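Local coordinates for protein alginate lyase (Paenibacillus sp. FPU-7, PDB 6KFN) that cleaves the polysaccharide alginate as a lyase, probably by beta-elimination, and is built on a right-handed parallel beta-helix, at residues Gly37-Glu42 and Ala62-Tyr67; Leu75-Asp80 and Lys94-Asp99. All blocks are in the same frame, centred on the assembly; numbering follows the deposited sequence.

Contact 1 of 2, residues Gly37-Glu42 and Ala62-Tyr67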
# COMPACT_ATOMS: atom_id res chain seq x y z
N GLY A 37 -10.34 -18.32 2.29
CA GLY A 37 -10.06 -18.34 3.69
C GLY A 37 -9.64 -16.95 4.14
O GLY A 37 -9.51 -16.01 3.35
N SER A 38 -9.38 -16.91 5.45
CA SER A 38 -8.76 -15.76 6.10
C SER A 38 -7.38 -16.24 6.57
O SER A 38 -7.23 -16.77 7.66
CB SER A 38 -9.61 -15.25 7.24
OG SER A 38 -10.95 -15.06 6.80
N PHE A 39 -6.40 -16.17 5.70
CA PHE A 39 -5.12 -16.87 5.96
C PHE A 39 -4.20 -16.04 6.83
O PHE A 39 -4.13 -14.82 6.69
CB PHE A 39 -4.50 -17.15 4.60
CG PHE A 39 -5.33 -18.10 3.79
CD1 PHE A 39 -5.50 -19.42 4.20
CD2 PHE A 39 -5.96 -17.67 2.64
CE1 PHE A 39 -6.34 -20.27 3.49
CE2 PHE A 39 -6.80 -18.51 1.92
CZ PHE A 39 -6.97 -19.81 2.36
N LYS A 40 -3.49 -16.71 7.75
CA LYS A 40 -2.69 -16.09 8.80
C LYS A 40 -1.23 -16.54 8.72
O LYS A 40 -0.93 -17.71 8.94
CB LYS A 40 -3.27 -16.41 10.18
CG LYS A 40 -4.70 -15.89 10.40
CD LYS A 40 -5.33 -16.51 11.65
CE LYS A 40 -6.80 -16.15 11.76
NZ LYS A 40 -7.59 -16.62 10.56
N ALA A 41 -0.36 -15.60 8.41
CA ALA A 41 1.08 -15.83 8.34
C ALA A 41 1.70 -15.30 9.65
O ALA A 41 1.95 -14.11 9.77
CB ALA A 41 1.65 -15.13 7.11
N GLU A 42 1.85 -16.20 10.63
CA GLU A 42 2.17 -15.84 12.01
C GLU A 42 3.63 -16.09 12.39
O GLU A 42 4.18 -15.36 13.22
CB GLU A 42 1.28 -16.60 13.01
CG GLU A 42 -0.19 -16.28 12.91
CD GLU A 42 -1.11 -17.00 13.88
OE1 GLU A 42 -0.71 -18.01 14.49
OE2 GLU A 42 -2.25 -16.56 14.03
N ALA A 62 -2.17 -18.22 -8.61
CA ALA A 62 -3.04 -18.58 -7.51
C ALA A 62 -3.69 -17.34 -6.90
O ALA A 62 -3.08 -16.27 -6.85
CB ALA A 62 -2.22 -19.34 -6.46
N VAL A 63 -4.89 -17.53 -6.39
CA VAL A 63 -5.70 -16.47 -5.80
C VAL A 63 -5.99 -16.79 -4.34
O VAL A 63 -6.46 -17.88 -4.03
CB VAL A 63 -7.05 -16.32 -6.53
CG1 VAL A 63 -7.88 -15.20 -5.90
CG2 VAL A 63 -6.86 -16.07 -8.03
N LEU A 64 -5.72 -15.83 -3.45
CA LEU A 64 -6.19 -15.88 -2.09
C LEU A 64 -7.44 -15.01 -1.99
O LEU A 64 -7.38 -13.81 -2.20
CB LEU A 64 -5.15 -15.37 -1.08
CG LEU A 64 -3.78 -16.01 -1.13
CD1 LEU A 64 -2.94 -15.51 0.03
CD2 LEU A 64 -3.86 -17.51 -1.12
N SER A 65 -8.59 -15.66 -1.74
CA SER A 65 -9.85 -14.95 -1.62
C SER A 65 -10.39 -15.02 -0.20
O SER A 65 -10.36 -16.11 0.41
CB SER A 65 -10.89 -15.53 -2.54
OG SER A 65 -12.11 -14.80 -2.42
N GLY A 66 -10.91 -13.91 0.33
CA GLY A 66 -11.74 -14.02 1.51
C GLY A 66 -13.11 -14.55 1.18
O GLY A 66 -13.43 -14.92 0.05
N TYR A 67 -13.96 -14.56 2.20
CA TYR A 67 -15.33 -15.04 2.07
C TYR A 67 -16.30 -13.97 1.62
O TYR A 67 -17.37 -14.32 1.09
CB TYR A 67 -15.82 -15.53 3.42
CG TYR A 67 -15.01 -16.67 3.95
CD1 TYR A 67 -15.16 -17.94 3.43
CD2 TYR A 67 -14.10 -16.48 4.98
CE1 TYR A 67 -14.45 -19.01 3.91
CE2 TYR A 67 -13.36 -17.53 5.47
CZ TYR A 67 -13.55 -18.81 4.94
OH TYR A 67 -12.82 -19.87 5.43
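Tyr-67 lies against the backbone of Gly-37 and the hydroxyl of Ser-38. Its CB is turned so that CG stands anti to the carbonyl carbon (chi1 -61°), which swings the ring over the start of 37-42. Along the ring edge nearer Ser-38, CD2 and then CE2 pass the serine hydroxyl, with CE2 3.7 Å from Ser-38 OG, near the ring plane. CZ next reaches Gly-37 CA, and the tip, Tyr-67 OH, ends 3.6 Å from the same Gly-37 CA, while Gly-37 N sits above one face, offset toward the rim. A single backbone hydrogen bond joins the segments: Gly-37 N donates to Ser-65 O at 2.9 Å, with 162° at the hydrogen. A CA-H...O contact from Gly-66 CA to Gly-37 O (3.5 Å) lies beside it. Ser-65 OG hydrogen-bonds Gly-66 O within its own segment. On the buried side Leu-64 CD2 approaches Phe-39 CD2 obliquely at 4.3 Å, and both side chains continue onto Leu-14 of helix 11-19. The bond falls where strand 34-36, the parallel neighbour of 63-65, gives way to strand 39-41 at a corner of one coil, and ties it to the next coil of a right-handed parallel beta-helix.

Contact 2 of 2, residues Leu75-Asp80 and Lys94-Asp99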
# COMPACT_ATOMS: atom_id res chain seq x y z
N LEU A 75 -5.02 -11.94 3.44
CA LEU A 75 -3.84 -12.44 4.14
C LEU A 75 -3.53 -11.48 5.28
O LEU A 75 -3.48 -10.27 5.08
CB LEU A 75 -2.67 -12.53 3.16
CG LEU A 75 -1.36 -13.11 3.72
CD1 LEU A 75 -1.53 -14.60 4.15
CD2 LEU A 75 -0.25 -12.96 2.72
N TYR A 76 -3.27 -12.05 6.47
CA TYR A 76 -2.93 -11.29 7.67
C TYR A 76 -1.54 -11.74 8.10
O TYR A 76 -1.37 -12.91 8.47
CB TYR A 76 -3.95 -11.56 8.78
CG TYR A 76 -3.75 -10.82 10.07
CD1 TYR A 76 -3.23 -9.55 10.13
CD2 TYR A 76 -4.11 -11.39 11.27
CE1 TYR A 76 -3.12 -8.85 11.33
CE2 TYR A 76 -4.01 -10.72 12.47
CZ TYR A 76 -3.50 -9.45 12.50
OH TYR A 76 -3.41 -8.82 13.70
N VAL A 77 -0.56 -10.85 8.04
CA VAL A 77 0.84 -11.17 8.32
C VAL A 77 1.21 -10.53 9.65
O VAL A 77 1.13 -9.32 9.80
CB VAL A 77 1.76 -10.66 7.20
CG1 VAL A 77 3.20 -11.13 7.48
CG2 VAL A 77 1.29 -11.11 5.82
N THR A 78 1.65 -11.37 10.61
CA THR A 78 2.05 -10.94 11.93
C THR A 78 3.44 -11.39 12.30
O THR A 78 3.87 -11.12 13.42
CB THR A 78 1.04 -11.37 13.01
OG1 THR A 78 0.85 -12.78 12.92
CG2 THR A 78 -0.29 -10.66 12.84
N GLY A 79 4.15 -12.05 11.40
CA GLY A 79 5.53 -12.44 11.61
C GLY A 79 6.44 -11.72 10.63
O GLY A 79 6.02 -11.00 9.73
N ASP A 80 7.74 -11.96 10.83
CA ASP A 80 8.77 -11.29 10.07
C ASP A 80 9.33 -12.17 8.95
O ASP A 80 9.26 -13.39 9.00
CB ASP A 80 9.95 -10.90 10.99
CG ASP A 80 9.58 -9.93 12.08
OD1 ASP A 80 8.54 -9.25 12.02
OD2 ASP A 80 10.42 -9.81 13.01
N LYS A 94 -10.06 -6.27 3.71
CA LYS A 94 -8.71 -5.78 3.48
C LYS A 94 -7.98 -6.80 2.64
O LYS A 94 -8.25 -8.00 2.73
CB LYS A 94 -7.93 -5.67 4.81
CG LYS A 94 -8.72 -5.24 6.06
CD LYS A 94 -9.12 -3.83 5.96
CE LYS A 94 -9.68 -3.29 7.31
NZ LYS A 94 -10.20 -1.88 7.19
N GLY A 95 -7.04 -6.35 1.81
CA GLY A 95 -6.26 -7.28 1.02
C GLY A 95 -5.19 -7.97 1.87
O GLY A 95 -5.32 -9.12 2.24
N ILE A 96 -4.14 -7.21 2.17
CA ILE A 96 -3.07 -7.68 3.05
C ILE A 96 -2.98 -6.72 4.22
O ILE A 96 -2.78 -5.52 4.03
CB ILE A 96 -1.72 -7.80 2.33
CG1 ILE A 96 -1.83 -8.63 1.09
CG2 ILE A 96 -0.69 -8.38 3.31
CD1 ILE A 96 -0.52 -8.75 0.30
N MET A 97 -3.11 -7.25 5.43
CA MET A 97 -2.90 -6.50 6.66
C MET A 97 -1.64 -7.03 7.30
O MET A 97 -1.50 -8.24 7.48
CB MET A 97 -4.09 -6.69 7.61
CG MET A 97 -3.95 -5.99 8.96
SD MET A 97 -3.96 -4.19 8.91
CE MET A 97 -5.64 -3.91 8.45
N LEU A 98 -0.71 -6.13 7.65
CA LEU A 98 0.50 -6.46 8.41
C LEU A 98 0.39 -5.81 9.77
O LEU A 98 0.19 -4.61 9.86
CB LEU A 98 1.74 -5.95 7.68
CG LEU A 98 1.74 -6.51 6.21
CD1 LEU A 98 1.16 -5.59 5.17
CD2 LEU A 98 3.23 -6.76 5.92
N ASP A 99 0.49 -6.62 10.83
CA ASP A 99 0.56 -6.14 12.21
C ASP A 99 1.90 -6.59 12.79
O ASP A 99 2.19 -7.79 12.81
CB ASP A 99 -0.56 -6.64 13.10
CG ASP A 99 -1.79 -5.78 13.13
OD1 ASP A 99 -1.68 -4.56 12.90
OD2 ASP A 99 -2.87 -6.31 13.54
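Tyr-76 reaches across to Asp-99, its OH donating to Asp-99 OD2 at 2.6 Å on the lone pair that faces away from the other carboxylate oxygen. The ring and carboxylate planes stand 77° apart, with Asp-99 CG at the ring edge, in its plane. With CG anti to the backbone N (chi1 -178°), the tyrosine runs alongside Met-97, whose CG touches CE1 of Tyr-76 at 3.8 Å; Thr-78 CG2 covers one ring face near the rim. A phenylalanine in place of Tyr-76 would probably keep much of this apolar contact but leave Asp-99 OD2 without its hydroxyl donor and the ring freer to shift. Between the two strands, four backbone bonds set the parallel register, the straightest from Val-77 N to Met-97 O (2.8 Å, 170° at the hydrogen). Strands 73-77 and 94-99 are thus stacked as equivalent strands of consecutive coils in the right-handed beta-helix. On the face bearing Leu-75, Val-77, Ile-96 and Leu-98 the packing is apolar and buried: Val-77 CG2 meets Ile-96 CG2 at 4.2 Å, and strands 82-85 and 105-107 close over these residues from across the helix interior. The face bearing Tyr-76 and Met-97 is mixed in character and more open to solvent at Tyr-76, with Thr-78, beyond the strand end, also partly exposed. Asp-99 OD1 also forms a salt bridge with Arg-122 NE on strand 119-122.

Contacts 1 and 2 meet at one sheet of the beta-helix, where strand 39-41 is the edge neighbour of strand 73-77: Ala-41 N and O probably bond to Tyr-76 O and Thr-78 N. Contact 2 continues this sheet to its third strand, whereas contact 1 links one of its edge strands, 39-41, to a different face through 63-65. Both are largely buried, but the centre of contact 1 lies about 18 Å from the chain centre, that of contact 2 about 12 Å, and contact 1 includes the exposed Tyr-67. Their chemistry follows: a single backbone bond at the corner, with a tyrosine ring beside it, against continuous parallel pairing with a tyrosine-carboxylate bond on the outer face.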